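Putative uncharacterized protein smu.1604c (Streptococcus mutans, PDB 3L9F) probably binds DNA as a dimeric transcriptional regulator of the PadR family, pairing a winged-helix domain with a helical C-terminal domain. Local coordinates at residues A[38-43]-A[65-70]; A[90-93]-A[99-102]; A[154-159]-A[189-194]; A[168-171]-A[175-178]. One frame throughout, in Å; residues are numbered along the deposited sequence.

Contact 1 (A[38-43]-A[65-70])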
loop_
_atom_site.group_PDB
_atom_site.type_symbol
_atom_site.label_atom_id
_atom_site.label_comp_id
_atom_site.label_asym_id
_atom_site.label_seq_id
_atom_site.Cartn_x
_atom_site.Cartn_y
_atom_site.Cartn_z
ATOM N N LYS A 38 -13.528 -2.705 6.563
ATOM C CA LYS A 38 -14.833 -2.397 7.139
ATOM C C LYS A 38 -15.175 -0.914 7.017
ATOM O O LYS A 38 -16.329 -0.555 6.805
ATOM C CB LYS A 38 -14.902 -2.833 8.609
ATOM C CG LYS A 38 -13.907 -2.118 9.510
ATOM C CD LYS A 38 -14.561 -1.568 10.771
ATOM C CE LYS A 38 -14.989 -2.686 11.702
ATOM N NZ LYS A 38 -15.191 -2.192 13.094
ATOM N N ASP A 39 -14.169 -0.054 7.145
ATOM C CA ASP A 39 -14.415 1.381 7.144
ATOM C C ASP A 39 -14.707 1.880 5.734
ATOM O O ASP A 39 -15.577 2.732 5.531
ATOM C CB ASP A 39 -13.226 2.136 7.742
ATOM C CG ASP A 39 -12.838 1.609 9.113
ATOM O OD1 ASP A 39 -13.690 1.658 10.024
ATOM O OD2 ASP A 39 -11.688 1.140 9.269
ATOM N N ILE A 40 -13.979 1.368 4.758
ATOM C CA ILE A 40 -14.232 1.825 3.403
ATOM C C ILE A 40 -15.576 1.278 2.901
ATOM O O ILE A 40 -16.275 1.944 2.125
ATOM C CB ILE A 40 -13.090 1.475 2.451
ATOM C CG1 ILE A 40 -13.334 2.124 1.085
ATOM C CG2 ILE A 40 -12.946 -0.019 2.343
ATOM C CD1 ILE A 40 -12.086 2.239 0.255
ATOM N N ILE A 41 -15.959 0.091 3.365
ATOM C CA ILE A 41 -17.250 -0.459 2.966
ATOM C C ILE A 41 -18.393 0.347 3.565
ATOM O O ILE A 41 -19.374 0.635 2.883
ATOM C CB ILE A 41 -17.377 -1.968 3.293
ATOM C CG1 ILE A 41 -16.494 -2.774 2.336
ATOM C CG2 ILE A 41 -18.833 -2.426 3.170
ATOM C CD1 ILE A 41 -16.184 -4.168 2.814
ATOM N N LEU A 42 -18.270 0.729 4.834
ATOM C CA LEU A 42 -19.288 1.592 5.427
ATOM C C LEU A 42 -19.366 2.905 4.671
ATOM O O LEU A 42 -20.454 3.451 4.475
ATOM C CB LEU A 42 -18.993 1.865 6.898
ATOM C CG LEU A 42 -19.322 0.685 7.796
ATOM C CD1 LEU A 42 -18.918 1.020 9.235
ATOM C CD2 LEU A 42 -20.812 0.383 7.693
ATOM N N GLY A 43 -18.209 3.416 4.262
ATOM C CA GLY A 43 -18.171 4.604 3.423
ATOM C C GLY A 43 -18.952 4.429 2.128
ATOM O O GLY A 43 -19.757 5.295 1.747
ATOM N N TYR A 65 -7.557 3.616 -6.381
ATOM C CA TYR A 65 -6.406 4.525 -6.364
ATOM C C TYR A 65 -6.028 4.929 -4.942
ATOM O O TYR A 65 -4.949 5.489 -4.723
ATOM C CB TYR A 65 -6.608 5.765 -7.248
ATOM C CG TYR A 65 -7.674 6.724 -6.774
ATOM C CD1 TYR A 65 -9.019 6.446 -6.990
ATOM C CD2 TYR A 65 -7.342 7.914 -6.122
ATOM C CE1 TYR A 65 -10.006 7.314 -6.582
ATOM C CE2 TYR A 65 -8.325 8.794 -5.702
ATOM C CZ TYR A 65 -9.663 8.485 -5.935
ATOM O OH TYR A 65 -10.676 9.328 -5.535
ATOM N N PHE A 66 -6.906 4.654 -3.980
ATOM C CA PHE A 66 -6.544 4.880 -2.576
ATOM C C PHE A 66 -6.819 3.693 -1.670
ATOM O O PHE A 66 -6.476 3.701 -0.496
ATOM C CB PHE A 66 -7.152 6.169 -2.019
ATOM C CG PHE A 66 -8.649 6.147 -1.870
ATOM C CD1 PHE A 66 -9.235 5.670 -0.708
ATOM C CD2 PHE A 66 -9.467 6.663 -2.868
ATOM C CE1 PHE A 66 -10.611 5.671 -0.551
ATOM C CE2 PHE A 66 -10.862 6.669 -2.716
ATOM C CZ PHE A 66 -11.428 6.166 -1.561
ATOM N N TYR A 67 -7.414 2.647 -2.217
ATOM C CA TYR A 67 -7.574 1.435 -1.436
ATOM C C TYR A 67 -7.486 0.225 -2.335
ATOM O O TYR A 67 -8.401 -0.070 -3.098
ATOM C CB TYR A 67 -8.882 1.427 -0.647
ATOM C CG TYR A 67 -8.954 0.270 0.332
ATOM C CD1 TYR A 67 -9.153 -1.033 -0.113
ATOM C CD2 TYR A 67 -8.796 0.484 1.701
ATOM C CE1 TYR A 67 -9.205 -2.094 0.783
ATOM C CE2 TYR A 67 -8.848 -0.566 2.599
ATOM C CZ TYR A 67 -9.052 -1.847 2.138
ATOM O OH TYR A 67 -9.102 -2.889 3.035
ATOM N N ASP A 68 -6.352 -0.456 -2.261
ATOM C CA ASP A 68 -6.110 -1.625 -3.067
ATOM C C ASP A 68 -5.448 -2.649 -2.172
ATOM O O ASP A 68 -4.245 -2.571 -1.911
ATOM C CB ASP A 68 -5.218 -1.286 -4.263
ATOM C CG ASP A 68 -5.365 -2.286 -5.397
ATOM O OD1 ASP A 68 -5.826 -3.411 -5.131
ATOM O OD2 ASP A 68 -5.036 -1.949 -6.551
ATOM N N GLY A 69 -6.247 -3.589 -1.676
ATOM C CA GLY A 69 -5.774 -4.571 -0.719
ATOM C C GLY A 69 -5.647 -5.955 -1.316
ATOM O O GLY A 69 -5.388 -6.107 -2.507
ATOM N N THR A 70 -5.836 -6.974 -0.485
ATOM C CA THR A 70 -5.730 -8.355 -0.945
ATOM C C THR A 70 -7.081 -8.890 -1.410
ATOM O O THR A 70 -8.125 -8.506 -0.885
ATOM C CB THR A 70 -5.163 -9.282 0.150
ATOM O OG1 THR A 70 -6.000 -9.220 1.312
ATOM C CG2 THR A 70 -3.736 -8.870 0.520
#

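Contact 2 (A[90-93]-A[99-102])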
loop_
_atom_site.group_PDB
_atom_site.type_symbol
_atom_site.label_atom_id
_atom_site.label_comp_id
_atom_site.label_asym_id
_atom_site.label_seq_id
_atom_site.Cartn_x
_atom_site.Cartn_y
_atom_site.Cartn_z
ATOM N N GLU A 90 -29.928 -8.309 2.253
ATOM C CA GLU A 90 -31.167 -8.778 1.684
ATOM C C GLU A 90 -30.803 -9.682 0.522
ATOM O O GLU A 90 -29.969 -9.322 -0.294
ATOM C CB GLU A 90 -31.965 -7.577 1.171
ATOM C CG GLU A 90 -33.099 -7.926 0.252
ATOM C CD GLU A 90 -33.812 -6.707 -0.308
ATOM O OE1 GLU A 90 -33.264 -5.578 -0.265
ATOM O OE2 GLU A 90 -34.926 -6.891 -0.824
ATOM N N VAL A 91 -31.423 -10.852 0.436
ATOM C CA VAL A 91 -31.162 -11.736 -0.700
ATOM C C VAL A 91 -32.337 -11.652 -1.672
ATOM O O VAL A 91 -33.463 -12.007 -1.323
ATOM C CB VAL A 91 -30.975 -13.189 -0.252
ATOM C CG1 VAL A 91 -30.870 -14.103 -1.464
ATOM C CG2 VAL A 91 -29.745 -13.320 0.619
ATOM N N VAL A 92 -32.077 -11.164 -2.880
ATOM C CA VAL A 92 -33.136 -10.975 -3.864
ATOM C C VAL A 92 -33.131 -12.150 -4.826
ATOM O O VAL A 92 -32.125 -12.424 -5.486
ATOM C CB VAL A 92 -32.971 -9.644 -4.646
ATOM C CG1 VAL A 92 -34.041 -9.514 -5.725
ATOM C CG2 VAL A 92 -33.035 -8.448 -3.695
ATOM N N ILE A 93 -34.256 -12.853 -4.889
ATOM C CA ILE A 93 -34.355 -14.036 -5.722
ATOM C C ILE A 93 -35.112 -13.706 -6.988
ATOM O O ILE A 93 -36.156 -13.063 -6.936
ATOM C CB ILE A 93 -35.095 -15.156 -4.987
ATOM C CG1 ILE A 93 -34.342 -15.537 -3.710
ATOM C CG2 ILE A 93 -35.290 -16.361 -5.908
ATOM C CD1 ILE A 93 -35.159 -16.412 -2.786
ATOM N N ASN A 99 -28.999 -15.505 -7.301
ATOM C CA ASN A 99 -29.382 -14.614 -6.218
ATOM C C ASN A 99 -28.479 -13.391 -6.211
ATOM O O ASN A 99 -27.284 -13.474 -6.544
ATOM C CB ASN A 99 -29.262 -15.331 -4.880
ATOM C CG ASN A 99 -30.310 -16.397 -4.698
ATOM O OD1 ASN A 99 -31.217 -16.541 -5.513
ATOM N ND2 ASN A 99 -30.209 -17.137 -3.602
ATOM N N LYS A 100 -29.058 -12.265 -5.808
ATOM C CA LYS A 100 -28.361 -10.983 -5.721
ATOM C C LYS A 100 -28.439 -10.518 -4.268
ATOM O O LYS A 100 -29.517 -10.520 -3.682
ATOM C CB LYS A 100 -29.077 -9.981 -6.638
ATOM C CG LYS A 100 -28.469 -8.598 -6.695
ATOM C CD LYS A 100 -29.151 -7.753 -7.771
ATOM C CE LYS A 100 -30.663 -7.789 -7.633
ATOM N NZ LYS A 100 -31.337 -7.053 -8.733
ATOM N N ASN A 101 -27.315 -10.131 -3.678
ATOM C CA ASN A 101 -27.340 -9.623 -2.307
ATOM C C ASN A 101 -27.331 -8.107 -2.262
ATOM O O ASN A 101 -26.468 -7.472 -2.852
ATOM C CB ASN A 101 -26.168 -10.179 -1.514
ATOM C CG ASN A 101 -26.161 -11.687 -1.498
ATOM O OD1 ASN A 101 -27.218 -12.315 -1.471
ATOM N ND2 ASN A 101 -24.972 -12.278 -1.531
ATOM N N ILE A 102 -28.311 -7.528 -1.584
ATOM C CA ILE A 102 -28.369 -6.083 -1.445
ATOM C C ILE A 102 -28.016 -5.696 -0.009
ATOM O O ILE A 102 -28.614 -6.204 0.939
ATOM C CB ILE A 102 -29.779 -5.542 -1.787
ATOM C CG1 ILE A 102 -30.238 -6.032 -3.161
ATOM C CG2 ILE A 102 -29.817 -4.015 -1.681
ATOM C CD1 ILE A 102 -29.284 -5.734 -4.272
#

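Contact 3 (A[154-159]-A[189-194])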
loop_
_atom_site.group_PDB
_atom_site.type_symbol
_atom_site.label_atom_id
_atom_site.label_comp_id
_atom_site.label_asym_id
_atom_site.label_seq_id
_atom_site.Cartn_x
_atom_site.Cartn_y
_atom_site.Cartn_z
ATOM N N GLU A 154 2.996 -0.479 -17.814
ATOM C CA GLU A 154 1.657 -0.821 -18.293
ATOM C C GLU A 154 0.624 -0.811 -17.167
ATOM O O GLU A 154 -0.517 -0.383 -17.360
ATOM C CB GLU A 154 1.667 -2.169 -19.010
ATOM C CG GLU A 154 2.501 -2.153 -20.274
ATOM C CD GLU A 154 2.702 -3.540 -20.860
ATOM O OE1 GLU A 154 2.128 -4.511 -20.315
ATOM O OE2 GLU A 154 3.437 -3.656 -21.869
ATOM N N ARG A 155 1.019 -1.274 -15.987
ATOM C CA ARG A 155 0.102 -1.258 -14.860
ATOM C C ARG A 155 -0.265 0.171 -14.490
ATOM O O ARG A 155 -1.433 0.467 -14.205
ATOM C CB ARG A 155 0.673 -2.020 -13.663
ATOM C CG ARG A 155 0.537 -3.532 -13.805
ATOM C CD ARG A 155 0.844 -4.254 -12.500
ATOM N NE ARG A 155 2.237 -4.079 -12.112
ATOM C CZ ARG A 155 3.215 -4.923 -12.433
ATOM N NH1 ARG A 155 2.947 -6.012 -13.146
ATOM N NH2 ARG A 155 4.459 -4.678 -12.044
ATOM N N LYS A 156 0.724 1.063 -14.512
ATOM C CA LYS A 156 0.469 2.463 -14.197
ATOM C C LYS A 156 -0.435 3.076 -15.256
ATOM O O LYS A 156 -1.304 3.882 -14.946
ATOM C CB LYS A 156 1.766 3.262 -14.090
ATOM C CG LYS A 156 2.696 2.798 -12.966
ATOM C CD LYS A 156 2.084 3.084 -11.598
ATOM C CE LYS A 156 3.101 2.847 -10.492
ATOM N NZ LYS A 156 4.472 2.821 -11.078
ATOM N N GLU A 157 -0.235 2.692 -16.509
ATOM C CA GLU A 157 -1.076 3.231 -17.573
ATOM C C GLU A 157 -2.530 2.817 -17.397
ATOM O O GLU A 157 -3.445 3.640 -17.562
ATOM C CB GLU A 157 -0.527 2.838 -18.945
ATOM C CG GLU A 157 0.600 3.753 -19.395
ATOM C CD GLU A 157 1.392 3.206 -20.564
ATOM O OE1 GLU A 157 1.328 1.985 -20.814
ATOM O OE2 GLU A 157 2.094 4.003 -21.226
ATOM N N GLU A 158 -2.741 1.551 -17.034
ATOM C CA GLU A 158 -4.081 1.035 -16.783
ATOM C C GLU A 158 -4.757 1.791 -15.639
ATOM O O GLU A 158 -5.941 2.126 -15.718
ATOM C CB GLU A 158 -4.024 -0.451 -16.440
ATOM C CG GLU A 158 -5.181 -1.272 -17.010
ATOM C CD GLU A 158 -6.554 -0.724 -16.642
ATOM O OE1 GLU A 158 -7.099 0.099 -17.414
ATOM O OE2 GLU A 158 -7.095 -1.125 -15.588
ATOM N N LYS A 159 -4.009 2.056 -14.572
ATOM C CA LYS A 159 -4.584 2.770 -13.425
ATOM C C LYS A 159 -4.884 4.232 -13.743
ATOM O O LYS A 159 -5.905 4.769 -13.317
ATOM C CB LYS A 159 -3.677 2.664 -12.195
ATOM C CG LYS A 159 -3.580 1.244 -11.658
ATOM C CD LYS A 159 -2.530 1.133 -10.557
ATOM C CE LYS A 159 -2.412 -0.296 -10.056
ATOM N NZ LYS A 159 -1.435 -0.387 -8.939
ATOM N N ALA A 189 -1.098 12.241 -10.023
ATOM C CA ALA A 189 0.270 12.703 -9.846
ATOM C C ALA A 189 1.166 11.549 -9.393
ATOM O O ALA A 189 2.287 11.389 -9.871
ATOM C CB ALA A 189 0.307 13.852 -8.838
ATOM N N GLN A 190 0.655 10.740 -8.473
ATOM C CA GLN A 190 1.386 9.583 -7.984
ATOM C C GLN A 190 1.708 8.639 -9.135
ATOM O O GLN A 190 2.859 8.241 -9.342
ATOM C CB GLN A 190 0.525 8.862 -6.948
ATOM C CG GLN A 190 1.271 7.913 -6.064
ATOM C CD GLN A 190 0.553 7.730 -4.750
ATOM O OE1 GLN A 190 -0.658 7.500 -4.719
ATOM N NE2 GLN A 190 1.288 7.854 -3.655
ATOM N N TYR A 191 0.680 8.286 -9.897
ATOM C CA TYR A 191 0.852 7.345 -10.998
ATOM C C TYR A 191 1.775 7.897 -12.070
ATOM O O TYR A 191 2.665 7.203 -12.561
ATOM C CB TYR A 191 -0.500 7.033 -11.633
ATOM C CG TYR A 191 -1.419 6.221 -10.759
ATOM C CD1 TYR A 191 -0.916 5.250 -9.915
ATOM C CD2 TYR A 191 -2.796 6.409 -10.806
ATOM C CE1 TYR A 191 -1.753 4.493 -9.125
ATOM C CE2 TYR A 191 -3.643 5.657 -10.021
ATOM C CZ TYR A 191 -3.113 4.702 -9.178
ATOM O OH TYR A 191 -3.941 3.947 -8.387
ATOM N N LYS A 192 1.550 9.152 -12.440
ATOM C CA LYS A 192 2.311 9.742 -13.535
ATOM C C LYS A 192 3.783 9.956 -13.192
ATOM O O LYS A 192 4.657 9.762 -14.041
ATOM C CB LYS A 192 1.663 11.041 -13.992
ATOM C CG LYS A 192 0.289 10.822 -14.626
ATOM C CD LYS A 192 -0.373 12.141 -14.998
ATOM C CE LYS A 192 -1.740 11.900 -15.629
ATOM N NZ LYS A 192 -2.550 13.149 -15.682
ATOM N N SER A 193 4.059 10.350 -11.954
ATOM C CA SER A 193 5.438 10.643 -11.558
ATOM C C SER A 193 6.292 9.382 -11.545
ATOM O O SER A 193 7.435 9.389 -11.991
ATOM C CB SER A 193 5.484 11.340 -10.196
ATOM O OG SER A 193 4.918 10.517 -9.189
ATOM N N THR A 194 5.737 8.293 -11.030
ATOM C CA THR A 194 6.487 7.051 -10.952
ATOM C C THR A 194 6.601 6.412 -12.348
ATOM O O THR A 194 7.650 5.879 -12.715
ATOM C CB THR A 194 5.839 6.086 -9.949
ATOM O OG1 THR A 194 4.470 5.892 -10.308
ATOM C CG2 THR A 194 5.895 6.684 -8.523
#

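Contact 4 (A[168-171]-A[175-178])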
loop_
_atom_site.group_PDB
_atom_site.type_symbol
_atom_site.label_atom_id
_atom_site.label_comp_id
_atom_site.label_asym_id
_atom_site.label_seq_id
_atom_site.Cartn_x
_atom_site.Cartn_y
_atom_site.Cartn_z
ATOM N N GLU A 168 -13.634 11.908 -15.187
ATOM C CA GLU A 168 -14.445 12.521 -16.235
ATOM C C GLU A 168 -15.926 12.255 -16.006
ATOM O O GLU A 168 -16.738 13.179 -16.066
ATOM C CB GLU A 168 -14.022 12.004 -17.611
ATOM C CG GLU A 168 -14.813 12.616 -18.770
ATOM C CD GLU A 168 -14.236 12.286 -20.147
ATOM O OE1 GLU A 168 -14.902 12.604 -21.159
ATOM O OE2 GLU A 168 -13.124 11.716 -20.218
ATOM N N ILE A 169 -16.272 10.993 -15.734
ATOM C CA ILE A 169 -17.668 10.596 -15.512
ATOM C C ILE A 169 -18.265 11.248 -14.275
ATOM O O ILE A 169 -19.371 11.800 -14.322
ATOM C CB ILE A 169 -17.818 9.067 -15.391
ATOM C CG1 ILE A 169 -17.587 8.402 -16.745
ATOM C CG2 ILE A 169 -19.200 8.694 -14.862
ATOM C CD1 ILE A 169 -17.391 6.902 -16.651
ATOM N N TRP A 170 -17.545 11.186 -13.160
ATOM C CA TRP A 170 -18.017 11.835 -11.946
ATOM C C TRP A 170 -18.256 13.323 -12.181
ATOM O O TRP A 170 -19.217 13.896 -11.670
ATOM C CB TRP A 170 -17.021 11.646 -10.802
ATOM C CG TRP A 170 -17.115 10.311 -10.149
ATOM C CD1 TRP A 170 -18.243 9.565 -9.961
ATOM C CD2 TRP A 170 -16.040 9.563 -9.578
ATOM N NE1 TRP A 170 -17.934 8.390 -9.308
ATOM C CE2 TRP A 170 -16.585 8.372 -9.062
ATOM C CE3 TRP A 170 -14.665 9.789 -9.449
ATOM C CZ2 TRP A 170 -15.802 7.409 -8.425
ATOM C CZ3 TRP A 170 -13.894 8.830 -8.825
ATOM C CH2 TRP A 170 -14.461 7.658 -8.320
ATOM N N LYS A 171 -17.367 13.950 -12.943
ATOM C CA LYS A 171 -17.517 15.377 -13.237
ATOM C C LYS A 171 -18.709 15.608 -14.146
ATOM O O LYS A 171 -19.496 16.531 -13.924
ATOM C CB LYS A 171 -16.247 15.947 -13.867
ATOM C CG LYS A 171 -15.278 16.503 -12.845
ATOM C CD LYS A 171 -13.837 16.470 -13.334
ATOM C CE LYS A 171 -13.626 17.331 -14.564
ATOM N NZ LYS A 171 -12.188 17.702 -14.705
ATOM N N GLU A 175 -21.225 14.886 -9.712
ATOM C CA GLU A 175 -21.136 14.211 -8.430
ATOM C C GLU A 175 -19.815 14.453 -7.717
ATOM O O GLU A 175 -19.712 14.260 -6.504
ATOM C CB GLU A 175 -21.346 12.719 -8.624
ATOM C CG GLU A 175 -22.710 12.411 -9.192
ATOM C CD GLU A 175 -22.917 10.940 -9.441
ATOM O OE1 GLU A 175 -21.926 10.176 -9.451
ATOM O OE2 GLU A 175 -24.082 10.553 -9.637
ATOM N N LEU A 176 -18.809 14.886 -8.465
ATOM C CA LEU A 176 -17.469 15.043 -7.901
ATOM C C LEU A 176 -17.400 16.194 -6.902
ATOM O O LEU A 176 -17.656 17.343 -7.258
ATOM C CB LEU A 176 -16.455 15.277 -9.016
ATOM C CG LEU A 176 -14.994 15.298 -8.561
ATOM C CD1 LEU A 176 -14.559 13.909 -8.166
ATOM C CD2 LEU A 176 -14.106 15.841 -9.661
ATOM N N THR A 177 -17.051 15.891 -5.656
ATOM C CA THR A 177 -16.924 16.927 -4.637
ATOM C C THR A 177 -15.523 17.524 -4.704
ATOM O O THR A 177 -14.601 16.902 -5.231
ATOM C CB THR A 177 -17.151 16.370 -3.228
ATOM O OG1 THR A 177 -16.019 15.581 -2.838
ATOM C CG2 THR A 177 -18.403 15.511 -3.188
ATOM N N PRO A 178 -15.360 18.743 -4.185
ATOM C CA PRO A 178 -14.039 19.376 -4.191
ATOM C C PRO A 178 -12.976 18.526 -3.501
ATOM O O PRO A 178 -11.870 18.440 -4.032
ATOM C CB PRO A 178 -14.274 20.666 -3.414
ATOM C CG PRO A 178 -15.711 20.989 -3.705
ATOM C CD PRO A 178 -16.417 19.666 -3.738
#

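Contact 1 (A[38-43]-A[65-70])
I40 and Y67 mark the point where helix 37-44 comes nearest to the short strand 67-68, with their CA atoms 8.2 Å apart. That spacing is too wide for backbone bonding, and none is found between 38-43 and 65-70; the contact is made by side chains alone. Both branches of I40 meet Y67, and CD1 also reaches F66. Its CG1 is anti to the backbone N (chi1 -173°) and carries CD1 outward from the helix, to 3.4 Å from Y67 CB and 3.8 Å from F66 CE1. The other branch, CG2, stands over one face of the phenol ring, 4.2 Å from the centroid of Y67 and only 11° off the ring normal, a CH-pi contact. L63 and M73 add further apolar packing to I40 and Y67 respectively. The second subunit packs on the same strand: F66 meets the ring of its F135, and Y67 and D68 pair with one of its strands in an antiparallel ladder. D68, next to Y67, is a magnesium-binding residue, though no metal is bound to this chain here. This is a buried contact of the PadR-type winged-helix domain, joining its N-terminal helix to a short strand, outside the chain's own three-stranded sheet, that pairs across the dimer interface.

Contact 2 (A[90-93]-A[99-102])
Four backbone hydrogen bonds, in two reciprocal pairs, join E90 to I102 and V92 to K100. E90 N donates to I102 O over 2.8 Å and I102 N returns a bond of the same length to E90 O. In the next pair V92 N reaches K100 O at 2.8 Å with an almost straight N-H...O angle of 175°, while K100 N to V92 O is longer, 3.1 Å. V91 and N101, a non-hydrogen-bonded pair, sit between; here E90 O also receives a CA-H...O contact from N101 CA at 3.3 Å. The segments run antiparallel, their axes at 148°, as the two arms of the beta hairpin 87-92/100-105 that forms the wing of a winged-helix domain. The backbone of N101 is instead hydrogen-bonded to the backbone of G52, which ties the hairpin to the strand 50-51 side of the sheet. On the face bearing E90, V92, K100 and I102, V92 CG2 packs on I102 CG1 at 3.7 Å. The opposite face carries V91 and N101 together: V91 CG2 lies 3.4 Å from N101 OD1, whereas V91 CG1 meets the N99 amide at ND2, 3.8 Å away.

Contact 3 (A[154-159]-A[189-194])
K159 and Y191 make the closest apolar contact between helices 142-172 and 178-202, whose segments here run nearly antiparallel (153°) with axes 9.5 Å apart. K159 CB lies over one face of the phenol ring, 3.8 Å from the centroid of Y191 and 19° off the normal, a CH-pi contact displaced toward the rim. The two side chains cross at about a right angle. Farther along the extended lysine chain, K159 CD passes 3.7 Å from Y191 CE1, so the aliphatic stem borders the phenol while the amine leads away from the 189-194 segment. K156, which buries more surface here than K159, approaches the same ring obliquely, its CD 4.1 Å from Y191 CD1. I160 and L163 also touch Y191.

The polar contact belongs to the other end of K156. Its chain bends at chi2 (-68°) and again at chi4, which turns NZ to T194 OG1 at 3.2 Å, a weak hydrogen bond. The stronger partners of this amine lie elsewhere: Y186 of the second subunit, by a hydrogen bond, and E152, by a salt bridge. Meanwhile the amine of K159 makes a long, weak ion pair with E124 of the second subunit, and the K159 side chain lies about 5 Å from that of D68, a magnesium-site residue.

Both lysines therefore play a double part, with methylenes packed against an aromatic residue and amines directed to polar groups. Segment 154-159 lies in a predicted coiled coil (146-173). The charge of buried K156 is probably compensated by E152, and its hydrogen bond to Y186 of the second subunit connects this intramolecular helix pair to the dimer interface.

Contact 4 (A[168-171]-A[175-178])
W170 O receives the backbone link between the end of helix 142-172 and the segment 175-178. E175 N donates to it at 3.0 Å, with an N-H...O angle of 160°. L176 N adds a second, weak bond of 3.4 Å to the same oxygen. One carbonyl near the helix end is therefore shared by two consecutive amides of the following loop.

The side chains pack around this link. K171 CG touches L176 CD2 at 3.5 Å, tighter than usual for two carbons, and the two side chains lie alongside each other, pointing the same way. L176 CG turns away from the backbone N (chi1 -173°), which lays CD2 on the lysine stem. L176 CB also comes 4.1 Å from W170 CB. E175 OE1 reaches the edge of the indole near its plane, 3.8 Å from W170 CD1, with carboxylate and ring planes 36° apart.

Further out, I184 of helix 178-202 packs against both W170 and L176, which brings the start of that helix onto the end of the preceding one. T177 occupies the N-cap position of helix 178-202: its side chain caps a backbone N in the first turn, and its own backbone N bonds to Q180 OE1, the return half of a capping-box arrangement. Taken together, these features describe the tight turn of a helical hairpin, here connecting the two long helices of the C-terminal domain.

How the contacts relate
Contacts 1 and 2 come first along the chain and share the PadR-like winged-helix domain, their centres 22 Å apart; contacts 3 and 4 follow in the helical C-terminal domain. Contact 4 is nested inside the loop that contact 3 closes: both use helix 142-172, the former at the turn into helix 178-202 and the latter 20 Å away, centre to centre, along the same hairpin. The two domains meet where contact 1 touches contact 3, Y65 CA lying 3.2 Å from Y191 OH, and both also face the second subunit. The wing of contact 2 is remote, 37 Å from contact 3 between centres, consistent with a DNA-binding domain projecting from a dimerising helical one.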